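Local coordinates for N-(5'-phosphoribosyl)anthranilate isomerase (Thermococcus kodakarensis, PDB 5LHF), which catalyses the isomerisation of N-(5-phospho-beta-D-ribosyl)anthranilate to 1-(2-carboxyphenylamino)-1-deoxy-D-ribulose 5-phosphate, the third step of tryptophan biosynthesis from chorismate, at residues Y78-S83 with K132-T137; F105-E110 with R148-I153; R120-I125 with K155-V160. All coordinates share one frame; numbering follows the deposited sequence.

Contact 1 (Y78-S83 with K132-T137)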
loop_
_atom_site.group_PDB
_atom_site.type_symbol
_atom_site.label_atom_id
_atom_site.label_comp_id
_atom_site.label_asym_id
_atom_site.label_seq_id
_atom_site.Cartn_x
_atom_site.Cartn_y
_atom_site.Cartn_z
ATOM N N TYR A 78 6.676 -9.666 -4.873
ATOM C CA TYR A 78 6.495 -8.434 -4.115
ATOM C C TYR A 78 5.626 -8.738 -2.911
ATOM O O TYR A 78 4.635 -9.458 -3.035
ATOM C CB TYR A 78 5.795 -7.356 -4.951
ATOM C CG TYR A 78 6.612 -6.909 -6.134
ATOM C CD1 TYR A 78 7.467 -5.808 -6.035
ATOM C CD2 TYR A 78 6.535 -7.580 -7.348
ATOM C CE1 TYR A 78 8.222 -5.397 -7.114
ATOM C CE2 TYR A 78 7.284 -7.176 -8.427
ATOM C CZ TYR A 78 8.127 -6.088 -8.304
ATOM O OH TYR A 78 8.876 -5.688 -9.387
ATOM N N ILE A 79 5.979 -8.184 -1.751
ATOM C CA ILE A 79 5.147 -8.346 -0.569
ATOM C C ILE A 79 4.953 -6.989 0.087
ATOM O O ILE A 79 5.832 -6.118 0.050
ATOM C CB ILE A 79 5.730 -9.367 0.450
ATOM C CG1 ILE A 79 7.053 -8.891 1.049
ATOM C CG2 ILE A 79 5.910 -10.737 -0.209
ATOM C CD1 ILE A 79 7.587 -9.824 2.153
ATOM N N GLN A 80 3.773 -6.806 0.661
ATOM C CA GLN A 80 3.447 -5.597 1.412
ATOM C C GLN A 80 3.208 -6.030 2.848
ATOM O O GLN A 80 2.226 -6.720 3.140
ATOM C CB GLN A 80 2.237 -4.880 0.828
ATOM C CG GLN A 80 1.704 -3.731 1.695
ATOM C CD GLN A 80 0.786 -2.807 0.904
ATOM O OE1 GLN A 80 0.925 -2.661 -0.309
ATOM N NE2 GLN A 80 -0.204 -2.257 1.571
ATOM N N VAL A 81 4.110 -5.629 3.733
ATOM C CA VAL A 81 4.074 -6.040 5.132
ATOM C C VAL A 81 3.314 -4.971 5.908
ATOM O O VAL A 81 3.815 -3.859 6.112
ATOM C CB VAL A 81 5.489 -6.249 5.676
ATOM C CG1 VAL A 81 5.473 -6.562 7.170
ATOM C CG2 VAL A 81 6.166 -7.368 4.918
ATOM N N HIS A 82 2.087 -5.303 6.302
ATOM C CA HIS A 82 1.181 -4.458 7.076
ATOM C C HIS A 82 1.226 -4.812 8.550
ATOM O O HIS A 82 0.186 -4.968 9.195
ATOM C CB HIS A 82 -0.244 -4.599 6.550
ATOM C CG HIS A 82 -0.707 -3.446 5.721
ATOM N ND1 HIS A 82 -1.130 -2.257 6.273
ATOM C CD2 HIS A 82 -0.831 -3.304 4.382
ATOM C CE1 HIS A 82 -1.477 -1.425 5.309
ATOM N NE2 HIS A 82 -1.308 -2.038 4.153
ATOM N N SER A 83 2.424 -4.995 9.089
ATOM C CA SER A 83 2.608 -5.394 10.473
ATOM C C SER A 83 3.985 -4.924 10.901
ATOM O O SER A 83 4.783 -4.459 10.083
ATOM C CB SER A 83 2.466 -6.907 10.664
ATOM O OG SER A 83 3.692 -7.569 10.409
ATOM N N LYS A 132 10.115 0.147 -0.667
ATOM C CA LYS A 132 9.103 1.194 -0.665
ATOM C C LYS A 132 8.508 1.352 0.723
ATOM O O LYS A 132 8.375 0.385 1.478
ATOM C CB LYS A 132 7.977 0.910 -1.672
ATOM C CG LYS A 132 8.334 1.167 -3.131
ATOM C CD LYS A 132 7.073 1.181 -3.997
ATOM C CE LYS A 132 7.383 1.227 -5.494
ATOM N NZ LYS A 132 7.757 2.575 -5.985
ATOM N N ILE A 133 8.131 2.590 1.031
ATOM C CA ILE A 133 7.521 2.977 2.298
ATOM C C ILE A 133 6.088 3.396 2.013
ATOM O O ILE A 133 5.855 4.324 1.225
ATOM C CB ILE A 133 8.285 4.136 2.959
ATOM C CG1 ILE A 133 9.707 3.717 3.349
ATOM C CG2 ILE A 133 7.506 4.701 4.140
ATOM C CD1 ILE A 133 9.748 2.657 4.382
ATOM N N LEU A 134 5.124 2.731 2.646
ATOM C CA LEU A 134 3.728 3.139 2.560
ATOM C C LEU A 134 3.297 3.750 3.884
ATOM O O LEU A 134 3.556 3.181 4.950
ATOM C CB LEU A 134 2.823 1.956 2.195
ATOM C CG LEU A 134 1.355 2.258 1.887
ATOM C CD1 LEU A 134 0.837 1.329 0.754
ATOM C CD2 LEU A 134 0.504 2.076 3.146
ATOM N N LEU A 135 2.646 4.909 3.814
ATOM C CA LEU A 135 2.112 5.587 4.991
ATOM C C LEU A 135 0.593 5.443 4.970
ATOM O O LEU A 135 -0.080 5.986 4.086
ATOM C CB LEU A 135 2.532 7.062 5.031
ATOM C CG LEU A 135 4.028 7.373 5.163
ATOM C CD1 LEU A 135 4.296 8.876 5.356
ATOM C CD2 LEU A 135 4.641 6.575 6.297
ATOM N N ASP A 136 0.056 4.726 5.947
ATOM C CA ASP A 136 -1.374 4.433 6.019
ATOM C C ASP A 136 -2.050 5.455 6.935
ATOM O O ASP A 136 -1.946 5.364 8.160
ATOM C CB ASP A 136 -1.578 3.007 6.519
ATOM C CG ASP A 136 -3.010 2.545 6.389
ATOM O OD1 ASP A 136 -3.406 1.659 7.164
ATOM O OD2 ASP A 136 -3.744 3.068 5.522
ATOM N N THR A 137 -2.770 6.407 6.344
ATOM C CA THR A 137 -3.403 7.495 7.082
ATOM C C THR A 137 -4.779 7.085 7.615
ATOM O O THR A 137 -5.449 6.211 7.063
ATOM C CB THR A 137 -3.546 8.731 6.196
ATOM O OG1 THR A 137 -4.411 8.432 5.096
ATOM C CG2 THR A 137 -2.193 9.156 5.659
#
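Inside the eight-stranded parallel barrel of this TIM-barrel enzyme, Q80 of strand 78-81 meets L134 of strand 132-136, and two residues further along H82, just past its strand, meets D136. The two strands are not sheet neighbours, since strand 100-106 runs between them, and the CA atoms of Q80 and L134 stand 8.8 Å apart. Side chains directed into the barrel bridge that gap. L134 CD1 comes down on the carboxamide of Q80 from one side of its plane, 3.8 Å from Q80 NE2 and 4.1 Å from both CD and OE1 of Q80. The glutamine arrives there because its CG lies anti to the backbone N (chi1 171°) and the chain beyond stays extended, which brings the amide nearer strand 132-136 than its CB is. Its OE1 is hydrogen-bonded to K7 NZ on the first strand of the barrel, a link that ties down the turn of the amide and satisfies this buried oxygen.

A closed barrel of this kind directs alternate residues of each strand inward, and Q80 with L134 forms one level of the filling; M102 of the intervening strand touches Q80, and V160 and A162 of the next strand touch L134. Nearer the C-terminal ends of the strands, the side on which TIM-barrel active sites lie, the contact turns polar and less buried. D136 OD1 stands at the edge of the H82 ring, near its plane, 4.1 Å from H82 CE1. The imidazole and carboxylate planes are 87° apart, and H82 ND1 remains 4.6 Å from D136 OD1. H82 NE2, bonded to the same CE1, lies 2.8 Å from Q80 NE2. A104 and T60 also touch H82.

Contact 2 (F105-E110 with R148-I153)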
loop_
_atom_site.group_PDB
_atom_site.type_symbol
_atom_site.label_atom_id
_atom_site.label_comp_id
_atom_site.label_asym_id
_atom_site.label_seq_id
_atom_site.Cartn_x
_atom_site.Cartn_y
_atom_site.Cartn_z
ATOM N N PHE A 105 3.306 1.635 7.353
ATOM C CA PHE A 105 3.414 2.243 8.674
ATOM C C PHE A 105 2.137 3.006 8.988
ATOM O O PHE A 105 1.655 3.782 8.158
ATOM C CB PHE A 105 4.602 3.216 8.757
ATOM C CG PHE A 105 5.941 2.561 8.616
ATOM C CD1 PHE A 105 6.616 2.083 9.730
ATOM C CD2 PHE A 105 6.529 2.420 7.369
ATOM C CE1 PHE A 105 7.854 1.478 9.599
ATOM C CE2 PHE A 105 7.769 1.819 7.235
ATOM C CZ PHE A 105 8.434 1.349 8.355
ATOM N N MET A 106 1.604 2.808 10.189
ATOM C CA MET A 106 0.521 3.662 10.651
ATOM C C MET A 106 1.072 5.041 10.998
ATOM O O MET A 106 2.196 5.175 11.492
ATOM C CB MET A 106 -0.173 3.048 11.867
ATOM C CG MET A 106 -0.963 1.778 11.575
ATOM S SD MET A 106 -1.703 1.059 13.060
ATOM C CE MET A 106 -0.237 0.717 14.036
ATOM N N VAL A 107 0.290 6.074 10.711
ATOM C CA VAL A 107 0.707 7.431 11.059
ATOM C C VAL A 107 0.338 7.687 12.518
ATOM O O VAL A 107 -0.854 7.739 12.854
ATOM C CB VAL A 107 0.067 8.470 10.129
ATOM C CG1 VAL A 107 0.570 9.854 10.487
ATOM C CG2 VAL A 107 0.357 8.128 8.677
ATOM N N PRO A 108 1.315 7.841 13.411
ATOM C CA PRO A 108 0.995 8.002 14.834
ATOM C C PRO A 108 0.248 9.299 15.107
ATOM O O PRO A 108 0.410 10.299 14.403
ATOM C CB PRO A 108 2.372 8.012 15.515
ATOM C CG PRO A 108 3.333 7.471 14.496
ATOM C CD PRO A 108 2.766 7.838 13.161
ATOM N N ARG A 109 -0.570 9.275 16.156
ATOM C CA ARG A 109 -1.298 10.451 16.625
ATOM C C ARG A 109 -1.038 10.665 18.110
ATOM O O ARG A 109 -1.960 10.811 18.915
ATOM C CB ARG A 109 -2.795 10.318 16.357
ATOM C CG ARG A 109 -3.198 10.471 14.885
ATOM C CD ARG A 109 -4.676 10.135 14.716
ATOM N NE ARG A 109 -5.130 10.239 13.336
ATOM C CZ ARG A 109 -6.402 10.139 12.969
ATOM N NH1 ARG A 109 -7.337 9.931 13.887
ATOM N NH2 ARG A 109 -6.740 10.253 11.690
ATOM N N GLU A 110 0.237 10.676 18.493
ATOM C CA GLU A 110 0.627 10.772 19.891
ATOM C C GLU A 110 0.889 12.206 20.346
ATOM O O GLU A 110 1.154 12.426 21.534
ATOM C CB GLU A 110 1.871 9.917 20.146
ATOM C CG GLU A 110 1.709 8.457 19.767
ATOM C CD GLU A 110 0.463 7.834 20.366
ATOM O OE1 GLU A 110 0.157 8.125 21.543
ATOM O OE2 GLU A 110 -0.213 7.056 19.659
ATOM N N ARG A 148 -0.217 16.261 7.710
ATOM C CA ARG A 148 0.907 17.110 8.103
ATOM C C ARG A 148 2.124 16.281 8.482
ATOM O O ARG A 148 3.262 16.652 8.164
ATOM C CB ARG A 148 0.511 18.012 9.269
ATOM C CG ARG A 148 -0.504 19.048 8.915
ATOM C CD ARG A 148 -1.121 19.616 10.167
ATOM N NE ARG A 148 -2.453 20.155 9.929
ATOM C CZ ARG A 148 -2.695 21.328 9.362
ATOM N NH1 ARG A 148 -1.697 22.095 8.963
ATOM N NH2 ARG A 148 -3.938 21.731 9.194
ATOM N N VAL A 149 1.907 15.165 9.182
ATOM C CA VAL A 149 3.005 14.255 9.487
ATOM C C VAL A 149 3.588 13.690 8.200
ATOM O O VAL A 149 4.809 13.695 7.992
ATOM C CB VAL A 149 2.523 13.130 10.421
ATOM C CG1 VAL A 149 3.624 12.083 10.609
ATOM C CG2 VAL A 149 2.067 13.702 11.762
ATOM N N SER A 150 2.716 13.196 7.313
ATOM C CA SER A 150 3.180 12.526 6.106
ATOM C C SER A 150 3.959 13.479 5.216
ATOM O O SER A 150 4.938 13.078 4.568
ATOM C CB SER A 150 1.990 11.928 5.353
ATOM O OG SER A 150 1.291 11.012 6.183
ATOM N N ALA A 151 3.540 14.749 5.170
ATOM C CA ALA A 151 4.247 15.718 4.342
ATOM C C ALA A 151 5.695 15.878 4.788
ATOM O O ALA A 151 6.588 16.047 3.950
ATOM C CB ALA A 151 3.519 17.063 4.366
ATOM N N ILE A 152 5.954 15.794 6.093
ATOM C CA ILE A 152 7.333 15.864 6.569
ATOM C C ILE A 152 8.107 14.611 6.164
ATOM O O ILE A 152 9.259 14.694 5.720
ATOM C CB ILE A 152 7.360 16.089 8.092
ATOM C CG1 ILE A 152 6.750 17.455 8.434
ATOM C CG2 ILE A 152 8.784 15.993 8.614
ATOM C CD1 ILE A 152 6.522 17.688 9.935
ATOM N N ILE A 153 7.483 13.435 6.296
ATOM C CA ILE A 153 8.139 12.188 5.919
ATOM C C ILE A 153 8.465 12.175 4.432
ATOM O O ILE A 153 9.508 11.652 4.015
ATOM C CB ILE A 153 7.260 10.981 6.297
ATOM C CG1 ILE A 153 6.766 11.075 7.747
ATOM C CG2 ILE A 153 8.015 9.684 6.040
ATOM C CD1 ILE A 153 7.849 11.010 8.773
#
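V107 and V149 run past each other in opposite directions, joining the loop after strand 100-106 of the TIM barrel to helix 143-156 on its outside. Each points its CB toward the other segment, and the two CA atoms are 7.4 Å apart. The methyl that does the touching is the same on both: V107 CG1 lies 3.8 Å from V149 CG1 and equally close to V149 CB, so it rests against the branch point as well as the methyl beside it. On V107 this methyl is anti to the backbone N (chi1 -178°), which leaves the second methyl, CG2, to be turned to the next residue of the helix. There V107 CG2 packs 3.9 Å from S150 OG, and T137 touches both V107 and S150. Buried as it is, the S150 hydroxyl is satisfied within its own helix, by a hydrogen bond to D146 O one turn earlier. R109 of the same loop as V107 makes a salt bridge to the D146 carboxylate, a second tie between loop and helix, and its NH2 also bonds V139 O. The V149 carbonyl takes part in the helix, I153 N to V149 O being 3.2 Å.

Contact 3 (R120-I125 with K155-V160)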
loop_
_atom_site.group_PDB
_atom_site.type_symbol
_atom_site.label_atom_id
_atom_site.label_comp_id
_atom_site.label_asym_id
_atom_site.label_seq_id
_atom_site.Cartn_x
_atom_site.Cartn_y
_atom_site.Cartn_z
ATOM N N ARG A 120 9.016 10.701 15.524
ATOM C CA ARG A 120 8.865 9.315 15.937
ATOM C C ARG A 120 8.733 8.393 14.728
ATOM O O ARG A 120 9.280 7.285 14.716
ATOM C CB ARG A 120 7.646 9.199 16.851
ATOM C CG ARG A 120 7.310 7.801 17.343
ATOM C CD ARG A 120 6.147 7.865 18.323
ATOM N NE ARG A 120 6.033 9.194 18.924
ATOM C CZ ARG A 120 5.057 10.057 18.654
ATOM N NH1 ARG A 120 4.103 9.723 17.794
ATOM N NH2 ARG A 120 5.036 11.249 19.240
ATOM N N LEU A 121 8.025 8.839 13.688
ATOM C CA LEU A 121 7.800 7.950 12.553
ATOM C C LEU A 121 9.087 7.727 11.774
ATOM O O LEU A 121 9.352 6.613 11.315
ATOM C CB LEU A 121 6.706 8.514 11.645
ATOM C CG LEU A 121 6.246 7.605 10.499
ATOM C CD1 LEU A 121 6.074 6.161 10.979
ATOM C CD2 LEU A 121 4.951 8.144 9.885
ATOM N N LEU A 122 9.908 8.772 11.631
ATOM C CA LEU A 122 11.158 8.638 10.891
ATOM C C LEU A 122 12.111 7.667 11.572
ATOM O O LEU A 122 12.852 6.945 10.895
ATOM C CB LEU A 122 11.826 10.005 10.721
ATOM C CG LEU A 122 11.279 10.877 9.594
ATOM C CD1 LEU A 122 11.769 12.317 9.727
ATOM C CD2 LEU A 122 11.673 10.309 8.248
ATOM N N GLU A 123 12.125 7.641 12.906
ATOM C CA GLU A 123 13.053 6.732 13.567
ATOM C C GLU A 123 12.630 5.278 13.382
ATOM O O GLU A 123 13.489 4.401 13.268
ATOM C CB GLU A 123 13.214 7.084 15.052
ATOM C CG GLU A 123 11.953 7.036 15.905
ATOM C CD GLU A 123 11.574 5.629 16.371
ATOM O OE1 GLU A 123 12.472 4.763 16.490
ATOM O OE2 GLU A 123 10.370 5.390 16.615
ATOM N N LEU A 124 11.323 5.006 13.326
ATOM C CA LEU A 124 10.877 3.643 13.043
ATOM C C LEU A 124 11.212 3.250 11.608
ATOM O O LEU A 124 11.680 2.136 11.355
ATOM C CB LEU A 124 9.376 3.512 13.308
ATOM C CG LEU A 124 8.768 2.118 13.091
ATOM C CD1 LEU A 124 9.521 1.046 13.900
ATOM C CD2 LEU A 124 7.269 2.107 13.404
ATOM N N ILE A 125 11.008 4.171 10.662
ATOM C CA ILE A 125 11.246 3.878 9.251
ATOM C C ILE A 125 12.720 3.577 8.994
ATOM O O ILE A 125 13.059 2.668 8.225
ATOM C CB ILE A 125 10.734 5.048 8.391
ATOM C CG1 ILE A 125 9.214 5.155 8.542
ATOM C CG2 ILE A 125 11.146 4.886 6.939
ATOM C CD1 ILE A 125 8.591 6.366 7.841
ATOM N N LYS A 155 9.466 14.345 2.446
ATOM C CA LYS A 155 10.666 15.064 2.032
ATOM C C LYS A 155 11.913 14.191 2.135
ATOM O O LYS A 155 12.883 14.422 1.401
ATOM C CB LYS A 155 10.835 16.336 2.870
ATOM C CG LYS A 155 9.716 17.344 2.647
ATOM C CD LYS A 155 9.838 18.528 3.582
ATOM C CE LYS A 155 8.551 19.326 3.622
ATOM N NZ LYS A 155 8.705 20.574 4.414
ATOM N N GLU A 156 11.899 13.190 3.021
ATOM C CA GLU A 156 13.041 12.311 3.267
ATOM C C GLU A 156 12.987 10.998 2.502
ATOM O O GLU A 156 14.038 10.403 2.235
ATOM C CB GLU A 156 13.159 11.984 4.761
ATOM C CG GLU A 156 13.468 13.174 5.643
ATOM C CD GLU A 156 14.549 14.067 5.061
ATOM O OE1 GLU A 156 15.637 13.548 4.725
ATOM O OE2 GLU A 156 14.300 15.288 4.928
ATOM N N TYR A 157 11.796 10.508 2.180
ATOM C CA TYR A 157 11.641 9.263 1.447
ATOM C C TYR A 157 10.586 9.454 0.375
ATOM O O TYR A 157 9.640 10.226 0.565
ATOM C CB TYR A 157 11.213 8.104 2.360
ATOM C CG TYR A 157 12.176 7.801 3.488
ATOM C CD1 TYR A 157 13.293 7.001 3.278
ATOM C CD2 TYR A 157 11.959 8.302 4.767
ATOM C CE1 TYR A 157 14.173 6.717 4.308
ATOM C CE2 TYR A 157 12.831 8.018 5.803
ATOM C CZ TYR A 157 13.937 7.230 5.566
ATOM O OH TYR A 157 14.810 6.954 6.594
ATOM N N PRO A 158 10.709 8.720 -0.790
ATOM C CA PRO A 158 9.641 8.717 -1.808
ATOM C C PRO A 158 8.490 7.806 -1.381
ATOM O O PRO A 158 8.340 6.666 -1.807
ATOM C CB PRO A 158 10.369 8.206 -3.054
ATOM C CG PRO A 158 11.433 7.314 -2.512
ATOM C CD PRO A 158 11.867 7.904 -1.196
ATOM N N ILE A 159 7.647 8.321 -0.493
ATOM C CA ILE A 159 6.673 7.466 0.177
ATOM C C ILE A 159 5.452 7.254 -0.716
ATOM O O ILE A 159 5.182 8.019 -1.647
ATOM C CB ILE A 159 6.273 8.051 1.545
ATOM C CG1 ILE A 159 5.555 9.393 1.378
ATOM C CG2 ILE A 159 7.506 8.195 2.459
ATOM C CD1 ILE A 159 4.087 9.357 1.712
ATOM N N VAL A 160 4.714 6.186 -0.427
ATOM C CA VAL A 160 3.421 5.910 -1.041
ATOM C C VAL A 160 2.351 6.278 -0.020
ATOM O O VAL A 160 2.316 5.712 1.081
ATOM C CB VAL A 160 3.291 4.432 -1.454
ATOM C CG1 VAL A 160 1.908 4.158 -2.058
ATOM C CG2 VAL A 160 4.389 4.036 -2.435
#
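The ring of Y157 is gripped in two different ways by the helix opposite: I125 lies over one of its faces and L122 meets its edge. I125 CG2 lies anti to the backbone N, which turns this methyl toward the ring; it stands 4.0 Å from the centroid, 23° off the ring normal, a CH-pi contact shifted toward the rim, where Y157 CE2 is nearest at 3.7 Å. L122 CD2 comes in near the ring plane and reaches Y157 CE2 at 3.5 Å, so that a single ring carbon takes both aliphatic partners. The same leucine methyl also lies 4.1 Å from E156 CB, while the bent chain of E156 leads its carboxylate away. In the outer layer of the TIM barrel, helices 114-126 and 143-156 are neighbours, and this contact joins the C-terminal part of the first to the chain around 155-157 and the loop running on to strand 160-162. With only a methyl here, as in alanine, I125 CG2 and L122 CD2 would probably lose the surface they share with Y157, opening a gap between helix 114-126 and the chain leaving helix 143-156. L122 and I125 sit nearly one turn apart, so both can reach the ring, I125 directly and L122 with the end of its chain. Further in, I153 touches both. P158 centres an inverse gamma turn just after Y157, and I159 packs on I153 and I133 as the chain enters the barrel wall.

Overall arrangement
The three contacts interlock along the chain: the first segments come in the order 78-83, 105-110, 120-125, and their partners follow in the same order, 132-137, 148-153, 155-160. Contacts 2 and 3 share helix 143-156 and have centres about 8 Å apart; the centre of contact 1, in the barrel interior, is about 14 Å from that of contact 2 and about 12 Å from that of contact 3. Strand 132-136 connects them, probably hydrogen-bonded to F105 on one edge and to V160 on the other, while I133 packs outward on F105 and I125. Barrel interior, loop at the C-terminal strand ends and helix layer are thus joined in one part of the TIM barrel.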